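Local structure of cytochrome P450 RhF (Acinetobacter radioresistens, 6RO8) at residues Ile65-Glu70 with Ser345-His350. The protein probably acts as a heme-dependent monooxygenase, this chain being the heme domain of a longer cytochrome P450 that also carries flavin reductase and 2Fe-2S ferredoxin modules. Numbering follows the deposited sequence.
Sequences IVTRYE and SASANH
Thr67, in the short link between strand 63-66 and helix 69-77, and Tyr69, the first residue of that helix, run alongside one flank of the short helix 345-349, with CA of Tyr69 4.0 Å from CA of Ala348 and CA of Thr67 5.3 Å from CA of Ser347. The polar link is made by Ser347, whose hydroxyl lies opposite the backbone N (chi1 174°) and is thereby carried out from the helix to the carbonyl of Thr67. OG donates to Thr67 O at 2.4 Å, a doubtfully short length at 2.6 Å resolution. The same buried OG is hydrogen-bonded to NH1 of Arg50, joining carbonyl to guanidinium. The Thr67 hydroxyl turns to another partner, the carbonyl of Pro54.

The methyl of Ala348 presses against the backbone at the start of helix 69-77, its CB 3.6 Å from CA of Tyr69. Its carbonyl meets the tyrosine at the ring edge, near the ring plane, with Ala348 O 3.5 Å from CD1 and 3.4 Å from CB of Tyr69. With CG of Tyr69 anti to the backbone N (chi1 179°), the ring extends past this carbonyl, stacks with His354 and delivers its hydroxyl to the carbonyl of Glu370. The Tyr69 side chain lies about 6 Å from the side chain of Tyr376, which binds heme.

Arg68 occupies the N-cap position of helix 69-77, and the first amide of that helix, Tyr69 N, is hydrogen-bonded to the carboxylate of Asp351 (OD2). Strands 63-66 and 340-343 are parallel neighbours in the beta1 sheet of the P450 fold and lead into helices 69-77 and 345-349, which correspond to the B and K' helices; Ala348 also touches Val72 of helix 69-77, while helix 47-52 supplies Phe49 and Arg50 beside Thr67.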
ATOM      1  N   ILE A  65      -4.806 -18.442  -3.942  1.00 69.53           N
ATOM      2  CA  ILE A  65      -3.747 -17.598  -4.480  1.00 69.80           C
ATOM      3  C   ILE A  65      -3.983 -17.414  -5.978  1.00 73.76           C
ATOM      4  O   ILE A  65      -4.173 -18.389  -6.715  1.00 84.02           O
ATOM      5  CB  ILE A  65      -2.349 -18.179  -4.191  1.00 68.16           C
ATOM      6  CG1 ILE A  65      -2.214 -18.596  -2.721  1.00 66.36           C
ATOM      7  CG2 ILE A  65      -1.269 -17.173  -4.611  1.00 58.88           C
ATOM      8  CD1 ILE A  65      -1.856 -17.508  -1.758  1.00 65.50           C
ATOM      9  N   VAL A  66      -3.980 -16.164  -6.421  1.00 72.04           N
ATOM     10  CA  VAL A  66      -4.273 -15.803  -7.805  1.00 70.50           C
ATOM     11  C   VAL A  66      -3.044 -15.078  -8.341  1.00 68.47           C
ATOM     12  O   VAL A  66      -2.679 -14.010  -7.834  1.00 68.03           O
ATOM     13  CB  VAL A  66      -5.534 -14.939  -7.883  1.00 64.16           C
ATOM     14  CG1 VAL A  66      -5.899 -14.650  -9.296  1.00 56.91           C
ATOM     15  CG2 VAL A  66      -6.673 -15.649  -7.166  1.00 61.50           C
ATOM     16  N   THR A  67      -2.388 -15.669  -9.344  1.00 71.07           N
ATOM     17  CA  THR A  67      -1.048 -15.265  -9.755  1.00 67.44           C
ATOM     18  C   THR A  67      -0.981 -14.554 -11.096  1.00 69.04           C
ATOM     19  O   THR A  67       0.009 -13.863 -11.346  1.00 67.00           O
ATOM     20  CB  THR A  67      -0.114 -16.482  -9.813  1.00 68.22           C
ATOM     21  OG1 THR A  67      -0.515 -17.342 -10.884  1.00 69.24           O
ATOM     22  CG2 THR A  67      -0.118 -17.251  -8.473  1.00 68.70           C
ATOM     23  N   ARG A  68      -1.999 -14.676 -11.948  1.00 77.36           N
ATOM     24  CA  ARG A  68      -1.945 -14.180 -13.318  1.00 75.13           C
ATOM     25  C   ARG A  68      -2.642 -12.837 -13.489  1.00 71.78           C
ATOM     26  O   ARG A  68      -3.586 -12.510 -12.767  1.00 74.39           O
ATOM     27  CB  ARG A  68      -2.575 -15.186 -14.273  1.00 83.27           C
ATOM     28  CG  ARG A  68      -1.657 -16.340 -14.577  1.00 88.16           C
ATOM     29  CD  ARG A  68      -2.193 -17.156 -15.703  1.00 81.90           C
ATOM     30  NE  ARG A  68      -1.202 -18.136 -16.100  1.00 89.26           N
ATOM     31  CZ  ARG A  68      -1.428 -19.099 -16.978  1.00 83.73           C
ATOM     32  NH1 ARG A  68      -2.622 -19.202 -17.539  1.00 78.09           N
ATOM     33  NH2 ARG A  68      -0.468 -19.962 -17.280  1.00 78.90           N
ATOM     34  N   TYR A  69      -2.198 -12.091 -14.510  1.00 70.61           N
ATOM     35  CA  TYR A  69      -2.694 -10.734 -14.726  1.00 69.95           C
ATOM     36  C   TYR A  69      -4.189 -10.724 -15.045  1.00 71.86           C
ATOM     37  O   TYR A  69      -4.957  -9.964 -14.444  1.00 75.93           O
ATOM     38  CB  TYR A  69      -1.891 -10.047 -15.836  1.00 64.04           C
ATOM     39  CG  TYR A  69      -2.371  -8.633 -16.128  1.00 66.84           C
ATOM     40  CD1 TYR A  69      -1.849  -7.543 -15.443  1.00 68.10           C
ATOM     41  CD2 TYR A  69      -3.371  -8.396 -17.064  1.00 67.32           C
ATOM     42  CE1 TYR A  69      -2.295  -6.274 -15.690  1.00 69.74           C
ATOM     43  CE2 TYR A  69      -3.827  -7.123 -17.312  1.00 71.86           C
ATOM     44  CZ  TYR A  69      -3.279  -6.066 -16.633  1.00 70.85           C
ATOM     45  OH  TYR A  69      -3.734  -4.789 -16.885  1.00 79.44           O
ATOM     46  N   GLU A  70      -4.628 -11.562 -15.987  1.00 67.66           N
ATOM     47  CA  GLU A  70      -6.037 -11.530 -16.371  1.00 70.55           C
ATOM     48  C   GLU A  70      -6.951 -11.973 -15.228  1.00 72.41           C
ATOM     49  O   GLU A  70      -8.010 -11.373 -15.015  1.00 72.44           O
ATOM     50  CB  GLU A  70      -6.269 -12.386 -17.612  1.00 77.43           C
ATOM     51  CG  GLU A  70      -5.803 -11.761 -18.923  1.00 93.37           C
ATOM     52  CD  GLU A  70      -6.390 -10.371 -19.196  1.00107.93           C
ATOM     53  OE1 GLU A  70      -7.486 -10.051 -18.680  1.00111.70           O
ATOM     54  OE2 GLU A  70      -5.751  -9.593 -19.940  1.00110.21           O
ATOM     55  N   SER A 345      -0.867  -8.996  -6.812  1.00 58.79           N
ATOM     56  CA  SER A 345      -0.653  -8.028  -7.885  1.00 65.57           C
ATOM     57  C   SER A 345       0.814  -7.925  -8.307  1.00 62.22           C
ATOM     58  O   SER A 345       1.093  -7.660  -9.481  1.00 54.93           O
ATOM     59  CB  SER A 345      -1.181  -6.660  -7.469  1.00 64.22           C
ATOM     60  OG  SER A 345      -0.896  -6.416  -6.115  1.00 67.92           O
ATOM     61  N   ALA A 346       1.762  -8.110  -7.383  1.00 59.24           N
ATOM     62  CA  ALA A 346       3.157  -8.249  -7.795  1.00 60.28           C
ATOM     63  C   ALA A 346       3.313  -9.348  -8.840  1.00 58.84           C
ATOM     64  O   ALA A 346       4.043  -9.184  -9.822  1.00 62.48           O
ATOM     65  CB  ALA A 346       4.040  -8.548  -6.583  1.00 52.23           C
ATOM     66  N   SER A 347       2.619 -10.472  -8.651  1.00 58.87           N
ATOM     67  CA  SER A 347       2.699 -11.576  -9.598  1.00 58.62           C
ATOM     68  C   SER A 347       2.053 -11.206 -10.921  1.00 67.51           C
ATOM     69  O   SER A 347       2.576 -11.535 -11.995  1.00 61.86           O
ATOM     70  CB  SER A 347       2.024 -12.810  -9.010  1.00 55.17           C
ATOM     71  OG  SER A 347       1.986 -13.841  -9.964  1.00 59.59           O
ATOM     72  N   ALA A 348       0.893 -10.548 -10.852  1.00 66.78           N
ATOM     73  CA  ALA A 348       0.181 -10.175 -12.066  1.00 69.33           C
ATOM     74  C   ALA A 348       0.994  -9.184 -12.883  1.00 70.74           C
ATOM     75  O   ALA A 348       0.949  -9.193 -14.124  1.00 65.22           O
ATOM     76  CB  ALA A 348      -1.174  -9.576 -11.710  1.00 65.05           C
ATOM     77  N   ASN A 349       1.734  -8.309 -12.194  1.00 68.76           N
ATOM     78  CA  ASN A 349       2.555  -7.310 -12.853  1.00 72.89           C
ATOM     79  C   ASN A 349       3.812  -7.910 -13.453  1.00 77.37           C
ATOM     80  O   ASN A 349       4.459  -7.246 -14.275  1.00 78.72           O
ATOM     81  CB  ASN A 349       2.909  -6.193 -11.881  1.00 64.94           C
ATOM     82  CG  ASN A 349       1.693  -5.368 -11.483  1.00 68.94           C
ATOM     83  OD1 ASN A 349       0.626  -5.471 -12.109  1.00 65.05           O
ATOM     84  ND2 ASN A 349       1.854  -4.510 -10.461  1.00 56.78           N
ATOM     85  N   HIS A 350       4.153  -9.149 -13.087  1.00 65.49           N
ATOM     86  CA  HIS A 350       5.255  -9.857 -13.717  1.00 62.24           C
ATOM     87  C   HIS A 350       4.758 -10.984 -14.607  1.00 67.77           C
ATOM     88  O   HIS A 350       5.514 -11.913 -14.913  1.00 70.08           O
ATOM     89  CB  HIS A 350       6.210 -10.374 -12.653  1.00 60.13           C
ATOM     90  CG  HIS A 350       7.062  -9.303 -12.056  1.00 66.10           C
ATOM     91  ND1 HIS A 350       8.409  -9.193 -12.313  1.00 68.59           N
ATOM     92  CD2 HIS A 350       6.749  -8.271 -11.238  1.00 67.28           C
ATOM     93  CE1 HIS A 350       8.898  -8.156 -11.658  1.00 69.38           C
ATOM     94  NE2 HIS A 350       7.908  -7.568 -11.011  1.00 67.96           N
TER